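Local atomic coordinates of putative retaining b-glycosidase (Saccharophagus degradans, PDB entry 5A95), a protein that probably hydrolyses beta-glucans with mixed beta-1,3 and beta-1,4 linkages as a retaining glycoside hydrolase of family 5. Residues Ala282-Gly293 with Met320-Trp330. The protein carries 1 engineered substitution. Residues are numbered along the deposited sequence; the frame is centred on the assembly and turned at random.
Sequences ADTYPVIATQLG and MQKKGVSYTVW. Engineered in segment 282-293: Gln291 (natural residue Glu). With BGC (beta-D-glucopyranose), chain D.
Strands 287-289 and 326-329 pair in parallel in the central barrel, and their C-terminal ends run into the glycan pocket. Ala289 N gives a hydrogen bond to Ser326 O at 2.8 Å, and Ala289 O accepts Thr328 N at 3.0 Å. Past the strands, Trp330 N meets Leu292 O nearly head-on at 2.9 Å. Thr328 OG1 donates to Thr290 O from above the carbonyl plane. Helix 312-323 joins the two strands in a beta-alpha-beta crossover, part of the (beta/alpha)8 barrel of family 5. On its side of the sheet, Leu292 CD1 meets Met320 CE tip to tip at 3.6 Å, and Ala289 CB lies near Met320 SD. At the far end, Lys323 NZ bridges to Asp283 OD1 and also to Asp275. In the pocket, the engineered Gln291 (natural Glu) lays its amide along the Trp330 ring, the planes 19° apart. Tyr256 OH and Arg103 NH1 hold its NE2 and OE1. CG of Trp330 is anti to the backbone N (chi1 -180°), which carries the indole alongside this amide to the sugar. Trp330 NE1 bonds Ser337 O. Glucose C3 sits 3.6 Å above the ring plane, toward the rim. With an alanine in place of Trp330, the amide and glucose C3 would probably lose the indole surface beside them, and Ser337 O its NE1 donor.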
loop_
_atom_site.group_PDB
_atom_site.type_symbol
_atom_site.label_atom_id
_atom_site.label_comp_id
_atom_site.label_asym_id
_atom_site.label_seq_id
_atom_site.Cartn_x
_atom_site.Cartn_y
_atom_site.Cartn_z
ATOM N N ALA A 282 -6.166 13.561 32.135
ATOM C CA ALA A 282 -7.360 13.135 32.867
ATOM C C ALA A 282 -8.121 14.299 33.502
ATOM O O ALA A 282 -9.247 14.113 33.964
ATOM C CB ALA A 282 -6.968 12.113 33.921
ATOM N N ASP A 283 -7.522 15.488 33.519
ATOM C CA ASP A 283 -8.221 16.687 33.985
ATOM C C ASP A 283 -9.278 17.121 32.969
ATOM O O ASP A 283 -10.217 17.813 33.316
ATOM C CB ASP A 283 -7.234 17.853 34.163
ATOM C CG ASP A 283 -6.161 17.593 35.206
ATOM O OD1 ASP A 283 -6.345 16.719 36.051
ATOM O OD2 ASP A 283 -5.113 18.293 35.165
ATOM N N THR A 284 -9.124 16.713 31.710
ATOM C CA THR A 284 -9.952 17.181 30.601
ATOM C C THR A 284 -10.692 16.088 29.845
ATOM O O THR A 284 -11.811 16.295 29.369
ATOM C CB THR A 284 -9.102 18.039 29.635
ATOM O OG1 THR A 284 -8.462 19.070 30.377
ATOM C CG2 THR A 284 -9.945 18.641 28.542
ATOM N N TYR A 285 -10.059 14.923 29.733
ATOM C CA TYR A 285 -10.556 13.798 28.967
ATOM C C TYR A 285 -10.470 12.547 29.826
ATOM O O TYR A 285 -9.638 12.474 30.713
ATOM C CB TYR A 285 -9.674 13.549 27.722
ATOM C CG TYR A 285 -9.437 14.780 26.899
ATOM C CD1 TYR A 285 -10.420 15.298 26.040
ATOM C CD2 TYR A 285 -8.239 15.467 26.979
ATOM C CE1 TYR A 285 -10.186 16.447 25.291
ATOM C CE2 TYR A 285 -8.014 16.626 26.259
ATOM C CZ TYR A 285 -8.976 17.097 25.394
ATOM O OH TYR A 285 -8.761 18.253 24.687
ATOM N N PRO A 286 -11.286 11.542 29.525
ATOM C CA PRO A 286 -11.077 10.255 30.195
ATOM C C PRO A 286 -9.784 9.608 29.696
ATOM O O PRO A 286 -9.450 9.703 28.507
ATOM C CB PRO A 286 -12.284 9.413 29.782
ATOM C CG PRO A 286 -13.203 10.328 29.023
ATOM C CD PRO A 286 -12.375 11.489 28.539
ATOM N N VAL A 287 -9.083 8.942 30.609
ATOM C CA VAL A 287 -7.833 8.259 30.299
ATOM C C VAL A 287 -7.926 6.812 30.740
ATOM O O VAL A 287 -8.439 6.509 31.831
ATOM C CB VAL A 287 -6.652 8.948 31.011
ATOM C CG1 VAL A 287 -5.348 8.166 30.921
ATOM C CG2 VAL A 287 -6.488 10.335 30.457
ATOM N N ILE A 288 -7.446 5.911 29.885
ATOM C CA ILE A 288 -7.311 4.525 30.256
ATOM C C ILE A 288 -5.848 4.117 30.144
ATOM O O ILE A 288 -5.217 4.234 29.077
ATOM C CB ILE A 288 -8.173 3.527 29.429
ATOM C CG1 ILE A 288 -9.596 4.022 29.214
ATOM C CG2 ILE A 288 -8.153 2.143 30.073
ATOM C CD1 ILE A 288 -10.452 3.122 28.334
ATOM N N ALA A 289 -5.292 3.676 31.274
ATOM C CA ALA A 289 -3.956 3.111 31.286
ATOM C C ALA A 289 -4.073 1.666 30.815
ATOM O O ALA A 289 -4.232 0.751 31.631
ATOM C CB ALA A 289 -3.363 3.240 32.678
ATOM N N THR A 290 -4.061 1.470 29.488
ATOM C CA THR A 290 -4.382 0.159 28.946
ATOM C C THR A 290 -3.266 -0.884 29.025
ATOM O O THR A 290 -3.517 -2.050 28.748
ATOM C CB THR A 290 -4.923 0.250 27.520
ATOM O OG1 THR A 290 -4.064 1.088 26.748
ATOM C CG2 THR A 290 -6.340 0.756 27.481
ATOM N N GLN A 291 -2.075 -0.447 29.418
ATOM C CA GLN A 291 -1.002 -1.342 29.849
ATOM C C GLN A 291 -0.276 -0.663 30.971
ATOM O O GLN A 291 0.021 0.533 30.929
ATOM C CB GLN A 291 -0.016 -1.688 28.736
ATOM C CG GLN A 291 -0.686 -2.472 27.645
ATOM C CD GLN A 291 0.223 -2.993 26.560
ATOM O OE1 GLN A 291 -0.247 -3.313 25.482
ATOM N NE2 GLN A 291 1.474 -3.190 26.870
ATOM N N LEU A 292 0.006 -1.455 31.987
ATOM C CA LEU A 292 0.806 -1.095 33.150
ATOM C C LEU A 292 1.169 -2.406 33.836
ATOM O O LEU A 292 0.542 -3.424 33.596
ATOM C CB LEU A 292 0.060 -0.147 34.097
ATOM C CG LEU A 292 -1.090 -0.709 34.908
ATOM C CD1 LEU A 292 -1.356 0.102 36.168
ATOM C CD2 LEU A 292 -2.367 -0.795 34.078
ATOM N N GLY A 293 2.126 -2.366 34.740
ATOM C CA GLY A 293 2.533 -3.537 35.496
ATOM C C GLY A 293 4.037 -3.632 35.640
ATOM O O GLY A 293 4.748 -2.816 35.095
ATOM N N MET A 320 -3.374 6.823 40.043
ATOM C CA MET A 320 -4.552 6.660 39.209
ATOM C C MET A 320 -5.838 6.916 39.997
ATOM O O MET A 320 -6.791 7.487 39.457
ATOM C CB MET A 320 -4.603 5.279 38.576
ATOM C CG MET A 320 -3.511 5.028 37.546
ATOM S SD MET A 320 -3.662 3.467 36.674
ATOM C CE MET A 320 -3.585 2.306 38.023
ATOM N N GLN A 321 -5.879 6.470 41.238
ATOM C CA GLN A 321 -7.109 6.619 42.034
ATOM C C GLN A 321 -7.373 8.090 42.315
ATOM O O GLN A 321 -8.522 8.513 42.252
ATOM C CB GLN A 321 -7.068 5.728 43.320
ATOM C CG GLN A 321 -7.210 4.221 42.972
ATOM C CD GLN A 321 -7.263 3.211 44.140
ATOM O OE1 GLN A 321 -6.747 3.466 45.249
ATOM N NE2 GLN A 321 -7.839 2.009 43.862
ATOM N N LYS A 322 -6.326 8.879 42.569
ATOM C CA LYS A 322 -6.455 10.331 42.739
ATOM C C LYS A 322 -7.028 11.012 41.492
ATOM O O LYS A 322 -7.858 11.912 41.596
ATOM C CB LYS A 322 -5.099 10.967 43.080
ATOM C CG LYS A 322 -5.198 12.469 43.232
ATOM C CD LYS A 322 -3.946 13.070 43.810
ATOM C CE LYS A 322 -4.197 14.549 44.090
ATOM N NZ LYS A 322 -2.973 15.245 44.546
ATOM N N LYS A 323 -6.563 10.581 40.329
ATOM C CA LYS A 323 -6.916 11.172 39.047
ATOM C C LYS A 323 -8.214 10.578 38.475
ATOM O O LYS A 323 -8.744 11.134 37.537
ATOM C CB LYS A 323 -5.753 10.999 38.023
ATOM C CG LYS A 323 -4.352 11.510 38.416
ATOM C CD LYS A 323 -4.275 13.010 38.593
ATOM C CE LYS A 323 -4.536 13.768 37.295
ATOM N NZ LYS A 323 -4.170 15.202 37.412
ATOM N N GLY A 324 -8.708 9.469 39.037
ATOM C CA GLY A 324 -9.847 8.741 38.505
ATOM C C GLY A 324 -9.602 7.990 37.214
ATOM O O GLY A 324 -10.549 7.728 36.476
ATOM N N VAL A 325 -8.346 7.607 36.970
ATOM C CA VAL A 325 -7.892 6.967 35.738
ATOM C C VAL A 325 -8.311 5.496 35.711
ATOM O O VAL A 325 -8.197 4.786 36.700
ATOM C CB VAL A 325 -6.367 7.164 35.610
ATOM C CG1 VAL A 325 -5.765 6.269 34.544
ATOM C CG2 VAL A 325 -6.070 8.635 35.273
ATOM N N SER A 326 -8.810 5.058 34.551
ATOM C CA SER A 326 -9.142 3.659 34.299
ATOM C C SER A 326 -7.890 2.872 33.915
ATOM O O SER A 326 -6.871 3.463 33.539
ATOM C CB SER A 326 -10.150 3.604 33.170
ATOM O OG SER A 326 -11.414 4.128 33.538
ATOM N N TYR A 327 -7.941 1.553 34.015
ATOM C CA TYR A 327 -6.750 0.759 33.742
ATOM C C TYR A 327 -7.046 -0.695 33.417
ATOM O O TYR A 327 -7.994 -1.280 33.899
ATOM C CB TYR A 327 -5.755 0.820 34.914
ATOM C CG TYR A 327 -6.319 0.375 36.230
ATOM C CD1 TYR A 327 -6.289 -0.957 36.610
ATOM C CD2 TYR A 327 -6.920 1.275 37.082
ATOM C CE1 TYR A 327 -6.805 -1.367 37.829
ATOM C CE2 TYR A 327 -7.437 0.880 38.300
ATOM C CZ TYR A 327 -7.392 -0.446 38.667
ATOM O OH TYR A 327 -7.927 -0.872 39.880
ATOM N N THR A 328 -6.152 -1.273 32.607
ATOM C CA THR A 328 -6.110 -2.699 32.368
ATOM C C THR A 328 -4.664 -3.184 32.468
ATOM O O THR A 328 -3.813 -2.848 31.643
ATOM C CB THR A 328 -6.715 -3.113 31.024
ATOM O OG1 THR A 328 -6.147 -2.390 29.941
ATOM C CG2 THR A 328 -8.212 -2.909 31.007
ATOM N N VAL A 329 -4.377 -4.002 33.486
ATOM C CA VAL A 329 -3.036 -4.457 33.771
ATOM C C VAL A 329 -2.568 -5.405 32.650
ATOM O O VAL A 329 -3.360 -6.187 32.101
ATOM C CB VAL A 329 -3.011 -5.220 35.111
ATOM C CG1 VAL A 329 -1.616 -5.704 35.480
ATOM C CG2 VAL A 329 -3.548 -4.340 36.231
ATOM N N TRP A 330 -1.273 -5.355 32.348
ATOM C CA TRP A 330 -0.635 -6.274 31.400
ATOM C C TRP A 330 0.237 -7.248 32.206
ATOM O O TRP A 330 1.124 -6.787 32.906
ATOM C CB TRP A 330 0.243 -5.475 30.385
ATOM C CG TRP A 330 0.931 -6.345 29.366
ATOM C CD1 TRP A 330 2.100 -7.028 29.535
ATOM C CD2 TRP A 330 0.437 -6.711 28.079
ATOM N NE1 TRP A 330 2.397 -7.749 28.402
ATOM C CE2 TRP A 330 1.385 -7.580 27.494
ATOM C CE3 TRP A 330 -0.708 -6.372 27.353
ATOM C CZ2 TRP A 330 1.213 -8.133 26.222
ATOM C CZ3 TRP A 330 -0.885 -6.911 26.103
ATOM C CH2 TRP A 330 0.083 -7.772 25.529
HETATM C C2 BGC D . 3.924 -4.341 24.324
HETATM C C3 BGC D . 3.542 -5.753 24.761
HETATM C C4 BGC D . 4.732 -6.400 25.481
HETATM C C5 BGC D . 5.187 -5.512 26.622
HETATM C C6 BGC D . 6.343 -6.102 27.393
HETATM C C1 BGC D . 4.660 -3.534 25.390
HETATM O O1 BGC D . 5.415 -2.477 24.852
HETATM O O2 BGC D . 2.723 -3.631 23.842
HETATM O O3 BGC D . 3.082 -6.473 23.574
HETATM O O4 BGC D . 4.503 -7.719 25.998
HETATM O O5 BGC D . 5.649 -4.302 26.031
HETATM O O6 BGC D . 6.768 -5.068 28.282
HETATM O O HOH W 1 -8.699 13.816 37.086
HETATM O O HOH W 2 -9.736 9.138 33.391
#